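Local coordinates for 361aa long hypothetical D-aminopeptidase (Pyrococcus horikoshii, PDB 2DRH), which is of unverified function but probably acts as an aminopeptidase that releases residues from the N-terminus of peptides, at residues A[141-145]-A[146-150]; A[255-258]-A[259-263]. All blocks are in the same frame, centred on the assembly; numbering follows the deposited sequence.

Contact 1 of 2, residues A[141-145]-A[146-150]; sequences LNDIR and GRHVK
Asp143 and His148, five residues apart, close a turn by meeting carboxylate to imidazole. Along Asp143, CB lies at the edge of the His148 ring in its plane. CG follows, set anti to the backbone N (chi1 166°), which carries the carboxylate across to the imidazole. OD2 accepts a very short hydrogen bond from His148 NE2, 2.5 Å, with the carboxylate and ring planes turned 52° apart. OD2 also accepts from the backbone N of Gly44, so two donors grip it. Asp143 OD1, the other oxygen, comes to 3.5 Å from Gly146 N. Gly146 C sits 4.0 Å above the centre of one face of the ring. In the backbone of the same turn, Gly146 N donates to Asp143 O and Arg147 N to Ile144 O, each at 3.2 Å. One water accepts from Asn142 ND2 and His148 N and donates to Asp143 O, while Asn142 OD1 accepts from Arg49 N. Arg145 NH1 donates to Ile122 O of the second subunit, and Arg147 forms salt bridges with Asp113 and Glu109 of that subunit. The turn lies between strand 132-136 and helix 151-160, Asn142 and His148 resting on strand 48-56 and Ile144 on strand 96-100.

Contact 2 of 2, residues A[255-258]-A[259-263]; sequences LNRV and AKRAI
Arg261 lays the start of its side chain over the carbonyl oxygens of the preceding helical turn, its CB 3.4 Å from Val258 O and its CG 3.5 Å from Arg257 O. A bend at chi2 (-53°) folds the chain back beside the helix, bringing NH1 to 3.0 Å from Arg257 O, although the angle there is too poor for a hydrogen bond. The guanidinium lies near that of Arg257, NH2 to NH2 4.3 Å; the closeness is probably eased by Asp305 of the same chain and Glu88 of the fourth subunit, which form salt bridges with Arg257. Arg257 also bonds to Asn275 of the third subunit, where Arg261 NH2 donates to Ala273 O. The Arg261 guanidinium makes a cation-pi contact with Phe312 of helix 309-328. With an alanine at Arg261, Ala273 O of the third subunit is likely to lose this donor and the ring of Phe312 its cationic partner. Within the same turn, Ala259 CB lies 3.5 Å from Leu255 O and from Asn256 O, and Lys260 CB lies 3.4 Å from Arg257 O before its extended chain leads away to Val73 O of the third subunit. Arg261 N is shared between Val258 O, 3.0 Å, and a weak bond to Arg257 O. The i to i+4 bonds at Ala259 and Lys260, giving way to i to i+3 bonds from Arg261 through Ile263, hold helix 252-268, the crossover helix of a beta-alpha-beta unit between parallel strands 240-246 and 278-285.

Contacts 1 and 2 lie on opposite sides of the chain's centre, their own centres 31 Å apart, and they share no secondary-structure element. Contact 1 is a partly buried loop turn fastened by a carboxylate-imidazole bond and ordered water, beside the four-stranded sheet. Contact 2 is buried within a regular helix, where repeating main-chain bonds carry the structure and small or aliphatic side chains face strands 65-73 and 278-285 and helix 309-328. Both send arginines into other subunits, but onto different chains: those of 141-150 reach the second, while those of 255-263 meet the third, with Arg257 also touching the fourth.

Contact 1 of 2, residues A[141-145]-A[146-150]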
ATOM      1  N   LEU A 141      -2.413 -23.764  24.055  1.00 21.98           N
ATOM      2  CA  LEU A 141      -1.651 -24.368  25.141  1.00 21.75           C
ATOM      3  C   LEU A 141      -1.393 -23.397  26.293  1.00 21.85           C
ATOM      4  O   LEU A 141      -1.116 -23.816  27.414  1.00 22.74           O
ATOM      5  CB  LEU A 141      -0.305 -24.883  24.611  1.00 22.38           C
ATOM      6  CG  LEU A 141      -0.325 -26.033  23.594  1.00 21.87           C
ATOM      7  CD1 LEU A 141       1.089 -26.296  23.083  1.00 20.92           C
ATOM      8  CD2 LEU A 141      -0.894 -27.285  24.244  1.00 18.89           C
ATOM      9  N   ASN A 142      -1.501 -22.104  26.026  1.00 21.75           N
ATOM     10  CA  ASN A 142      -1.209 -21.117  27.060  1.00 24.57           C
ATOM     11  C   ASN A 142      -2.373 -20.303  27.602  1.00 24.01           C
ATOM     12  O   ASN A 142      -3.336 -20.016  26.893  1.00 25.76           O
ATOM     13  CB  ASN A 142      -0.128 -20.156  26.546  1.00 21.67           C
ATOM     14  CG  ASN A 142       0.216 -19.070  27.545  1.00 23.28           C
ATOM     15  OD1 ASN A 142       0.543 -19.352  28.698  1.00 24.02           O
ATOM     16  ND2 ASN A 142       0.150 -17.817  27.106  1.00 22.21           N
ATOM     17  N   ASP A 143      -2.270 -19.947  28.881  1.00 24.49           N
ATOM     18  CA  ASP A 143      -3.265 -19.110  29.532  1.00 24.70           C
ATOM     19  C   ASP A 143      -2.906 -17.705  29.068  1.00 23.83           C
ATOM     20  O   ASP A 143      -2.290 -16.927  29.799  1.00 24.28           O
ATOM     21  CB  ASP A 143      -3.151 -19.201  31.062  1.00 24.60           C
ATOM     22  CG  ASP A 143      -3.922 -18.092  31.770  1.00 25.56           C
ATOM     23  OD1 ASP A 143      -5.076 -17.823  31.370  1.00 26.71           O
ATOM     24  OD2 ASP A 143      -3.380 -17.490  32.727  1.00 24.60           O
ATOM     25  N   ILE A 144      -3.284 -17.393  27.837  1.00 24.07           N
ATOM     26  CA  ILE A 144      -2.978 -16.094  27.256  1.00 23.36           C
ATOM     27  C   ILE A 144      -3.663 -14.918  27.961  1.00 23.31           C
ATOM     28  O   ILE A 144      -3.096 -13.835  28.054  1.00 21.23           O
ATOM     29  CB  ILE A 144      -3.320 -16.097  25.750  1.00 23.48           C
ATOM     30  CG1 ILE A 144      -2.584 -14.953  25.050  1.00 21.84           C
ATOM     31  CG2 ILE A 144      -4.834 -16.002  25.549  1.00 22.55           C
ATOM     32  CD1 ILE A 144      -2.550 -15.102  23.545  1.00 20.83           C
ATOM     33  N   ARG A 145      -4.877 -15.128  28.466  1.00 23.23           N
ATOM     34  CA  ARG A 145      -5.587 -14.064  29.165  1.00 23.03           C
ATOM     35  C   ARG A 145      -4.807 -13.611  30.404  1.00 22.21           C
ATOM     36  O   ARG A 145      -4.948 -12.475  30.847  1.00 22.57           O
ATOM     37  CB  ARG A 145      -6.980 -14.537  29.600  1.00 23.81           C
ATOM     38  CG  ARG A 145      -7.971 -14.787  28.464  1.00 25.50           C
ATOM     39  CD  ARG A 145      -9.290 -15.359  29.007  1.00 26.27           C
ATOM     40  NE  ARG A 145      -9.930 -14.448  29.949  1.00 25.37           N
ATOM     41  CZ  ARG A 145     -10.683 -13.408  29.596  1.00 27.45           C
ATOM     42  NH1 ARG A 145     -10.906 -13.147  28.314  1.00 25.59           N
ATOM     43  NH2 ARG A 145     -11.195 -12.615  30.526  1.00 28.83           N
ATOM     44  N   GLY A 146      -3.987 -14.500  30.957  1.00 22.32           N
ATOM     45  CA  GLY A 146      -3.220 -14.169  32.150  1.00 21.29           C
ATOM     46  C   GLY A 146      -1.999 -13.271  31.990  1.00 22.22           C
ATOM     47  O   GLY A 146      -1.460 -12.797  32.989  1.00 20.51           O
ATOM     48  N   ARG A 147      -1.553 -13.039  30.759  1.00 20.88           N
ATOM     49  CA  ARG A 147      -0.395 -12.174  30.517  1.00 22.86           C
ATOM     50  C   ARG A 147       0.737 -12.503  31.482  1.00 23.50           C
ATOM     51  O   ARG A 147       1.081 -11.710  32.358  1.00 24.24           O
ATOM     52  CB  ARG A 147      -0.792 -10.700  30.653  1.00 22.66           C
ATOM     53  CG  ARG A 147      -1.737 -10.231  29.551  1.00 25.17           C
ATOM     54  CD  ARG A 147      -2.901  -9.417  30.103  1.00 27.18           C
ATOM     55  NE  ARG A 147      -2.736  -7.990  29.870  1.00 26.02           N
ATOM     56  CZ  ARG A 147      -3.588  -7.060  30.284  1.00 26.60           C
ATOM     57  NH1 ARG A 147      -4.679  -7.398  30.967  1.00 25.53           N
ATOM     58  NH2 ARG A 147      -3.353  -5.789  30.002  1.00 25.06           N
ATOM     59  N   HIS A 148       1.323 -13.680  31.309  1.00 23.33           N
ATOM     60  CA  HIS A 148       2.390 -14.128  32.192  1.00 24.12           C
ATOM     61  C   HIS A 148       3.761 -13.560  31.845  1.00 24.07           C
ATOM     62  O   HIS A 148       4.675 -13.580  32.668  1.00 24.35           O
ATOM     63  CB  HIS A 148       2.393 -15.659  32.218  1.00 23.23           C
ATOM     64  CG  HIS A 148       1.089 -16.231  32.673  1.00 24.45           C
ATOM     65  ND1 HIS A 148       0.606 -16.048  33.953  1.00 24.95           N
ATOM     66  CD2 HIS A 148       0.117 -16.888  31.996  1.00 25.58           C
ATOM     67  CE1 HIS A 148      -0.606 -16.564  34.042  1.00 25.58           C
ATOM     68  NE2 HIS A 148      -0.927 -17.078  32.868  1.00 24.85           N
ATOM     69  N   VAL A 149       3.900 -13.041  30.630  1.00 24.30           N
ATOM     70  CA  VAL A 149       5.159 -12.432  30.227  1.00 23.67           C
ATOM     71  C   VAL A 149       5.335 -11.182  31.077  1.00 25.44           C
ATOM     72  O   VAL A 149       4.400 -10.395  31.223  1.00 24.83           O
ATOM     73  CB  VAL A 149       5.136 -11.991  28.755  1.00 22.39           C
ATOM     74  CG1 VAL A 149       6.337 -11.105  28.469  1.00 24.47           C
ATOM     75  CG2 VAL A 149       5.134 -13.205  27.844  1.00 21.75           C
ATOM     76  N   LYS A 150       6.523 -11.000  31.644  1.00 25.22           N
ATOM     77  CA  LYS A 150       6.788  -9.820  32.455  1.00 24.99           C
ATOM     78  C   LYS A 150       7.781  -8.922  31.732  1.00 24.74           C
ATOM     79  O   LYS A 150       8.606  -9.398  30.948  1.00 24.53           O
ATOM     80  CB  LYS A 150       7.346 -10.210  33.827  1.00 27.45           C
ATOM     81  CG  LYS A 150       6.393 -11.031  34.681  1.00 29.65           C
ATOM     82  CD  LYS A 150       6.906 -11.177  36.111  1.00 34.21           C
ATOM     83  CE  LYS A 150       6.623  -9.926  36.949  1.00 36.72           C
ATOM     84  NZ  LYS A 150       7.150  -8.661  36.344  1.00 39.19           N
TER
HETATM   85  O   HOH W   1       0.175 -15.541  28.961  1.00 26.05           O
HETATM   86  O   HOH W   2      -4.285 -10.362  32.695  1.00 38.82           O

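Contact 2 of 2, residues A[255-258]-A[259-263]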
ATOM      1  N   LEU A 255      14.312  -4.190   0.463  1.00 15.51           N
ATOM      2  CA  LEU A 255      14.073  -5.053   1.607  1.00 17.38           C
ATOM      3  C   LEU A 255      12.575  -5.395   1.718  1.00 17.90           C
ATOM      4  O   LEU A 255      12.214  -6.431   2.275  1.00 18.81           O
ATOM      5  CB  LEU A 255      14.621  -4.398   2.881  1.00 17.98           C
ATOM      6  CG  LEU A 255      16.171  -4.404   2.907  1.00 20.40           C
ATOM      7  CD1 LEU A 255      16.719  -3.398   3.909  1.00 15.96           C
ATOM      8  CD2 LEU A 255      16.659  -5.806   3.242  1.00 19.18           C
ATOM      9  N   ASN A 256      11.709  -4.539   1.182  1.00 17.39           N
ATOM     10  CA  ASN A 256      10.276  -4.841   1.194  1.00 18.93           C
ATOM     11  C   ASN A 256      10.076  -5.985   0.208  1.00 19.31           C
ATOM     12  O   ASN A 256       9.262  -6.878   0.440  1.00 21.15           O
ATOM     13  CB  ASN A 256       9.435  -3.642   0.750  1.00 17.76           C
ATOM     14  CG  ASN A 256       9.171  -2.666   1.877  1.00 17.43           C
ATOM     15  OD1 ASN A 256       9.006  -3.066   3.031  1.00 16.17           O
ATOM     16  ND2 ASN A 256       9.106  -1.382   1.546  1.00 19.07           N
ATOM     17  N   ARG A 257      10.841  -5.967  -0.883  1.00 17.71           N
ATOM     18  CA  ARG A 257      10.742  -7.018  -1.892  1.00 17.27           C
ATOM     19  C   ARG A 257      11.186  -8.340  -1.272  1.00 18.61           C
ATOM     20  O   ARG A 257      10.524  -9.367  -1.430  1.00 19.43           O
ATOM     21  CB  ARG A 257      11.617  -6.688  -3.112  1.00 16.32           C
ATOM     22  CG  ARG A 257      11.331  -5.334  -3.763  1.00 15.72           C
ATOM     23  CD  ARG A 257      12.167  -5.134  -5.027  1.00 15.50           C
ATOM     24  NE  ARG A 257      11.641  -5.877  -6.175  1.00 15.83           N
ATOM     25  CZ  ARG A 257      12.350  -6.194  -7.258  1.00 17.33           C
ATOM     26  NH1 ARG A 257      13.628  -5.838  -7.342  1.00 15.47           N
ATOM     27  NH2 ARG A 257      11.782  -6.853  -8.264  1.00 11.89           N
ATOM     28  N   VAL A 258      12.311  -8.309  -0.562  1.00 16.85           N
ATOM     29  CA  VAL A 258      12.836  -9.493   0.100  1.00 15.35           C
ATOM     30  C   VAL A 258      11.795 -10.063   1.073  1.00 15.95           C
ATOM     31  O   VAL A 258      11.546 -11.263   1.098  1.00 16.57           O
ATOM     32  CB  VAL A 258      14.148  -9.150   0.874  1.00 16.04           C
ATOM     33  CG1 VAL A 258      14.525 -10.286   1.796  1.00 11.05           C
ATOM     34  CG2 VAL A 258      15.295  -8.877  -0.127  1.00 13.72           C
ATOM     35  N   ALA A 259      11.187  -9.197   1.874  1.00 16.86           N
ATOM     36  CA  ALA A 259      10.186  -9.642   2.834  1.00 18.38           C
ATOM     37  C   ALA A 259       9.086 -10.471   2.150  1.00 18.19           C
ATOM     38  O   ALA A 259       8.663 -11.501   2.671  1.00 20.38           O
ATOM     39  CB  ALA A 259       9.585  -8.435   3.557  1.00 16.49           C
ATOM     40  N   LYS A 260       8.644 -10.030   0.976  1.00 18.60           N
ATOM     41  CA  LYS A 260       7.600 -10.730   0.227  1.00 18.20           C
ATOM     42  C   LYS A 260       7.978 -12.142  -0.206  1.00 18.96           C
ATOM     43  O   LYS A 260       7.116 -13.014  -0.331  1.00 16.75           O
ATOM     44  CB  LYS A 260       7.231  -9.947  -1.035  1.00 19.59           C
ATOM     45  CG  LYS A 260       6.307  -8.772  -0.839  1.00 20.73           C
ATOM     46  CD  LYS A 260       5.836  -8.256  -2.196  1.00 20.92           C
ATOM     47  CE  LYS A 260       4.922  -7.044  -2.060  1.00 22.28           C
ATOM     48  NZ  LYS A 260       4.503  -6.558  -3.400  1.00 23.81           N
ATOM     49  N   ARG A 261       9.267 -12.359  -0.456  1.00 18.07           N
ATOM     50  CA  ARG A 261       9.751 -13.652  -0.907  1.00 17.37           C
ATOM     51  C   ARG A 261       9.669 -14.713   0.177  1.00 17.02           C
ATOM     52  O   ARG A 261       9.690 -15.917  -0.106  1.00 17.16           O
ATOM     53  CB  ARG A 261      11.186 -13.505  -1.434  1.00 18.58           C
ATOM     54  CG  ARG A 261      11.288 -12.546  -2.618  1.00 17.10           C
ATOM     55  CD  ARG A 261      10.302 -12.944  -3.723  1.00 19.43           C
ATOM     56  NE  ARG A 261      10.410 -12.119  -4.924  1.00 17.31           N
ATOM     57  CZ  ARG A 261       9.967 -10.874  -5.032  1.00 17.15           C
ATOM     58  NH1 ARG A 261       9.374 -10.280  -4.009  1.00 19.37           N
ATOM     59  NH2 ARG A 261      10.111 -10.223  -6.173  1.00 18.12           N
ATOM     60  N   ALA A 262       9.563 -14.267   1.420  1.00 16.35           N
ATOM     61  CA  ALA A 262       9.448 -15.188   2.536  1.00 18.38           C
ATOM     62  C   ALA A 262       8.142 -15.975   2.419  1.00 18.30           C
ATOM     63  O   ALA A 262       8.050 -17.110   2.888  1.00 19.22           O
ATOM     64  CB  ALA A 262       9.475 -14.419   3.856  1.00 19.64           C
ATOM     65  N   ILE A 263       7.138 -15.377   1.785  1.00 19.09           N
ATOM     66  CA  ILE A 263       5.849 -16.041   1.628  1.00 20.27           C
ATOM     67  C   ILE A 263       5.942 -17.229   0.685  1.00 21.17           C
ATOM     68  O   ILE A 263       5.139 -18.163   0.769  1.00 21.35           O
ATOM     69  CB  ILE A 263       4.779 -15.069   1.104  1.00 20.98           C
ATOM     70  CG1 ILE A 263       4.702 -13.857   2.026  1.00 21.63           C
ATOM     71  CG2 ILE A 263       3.418 -15.762   1.059  1.00 21.85           C
ATOM     72  CD1 ILE A 263       4.440 -14.215   3.478  1.00 23.83           C
TER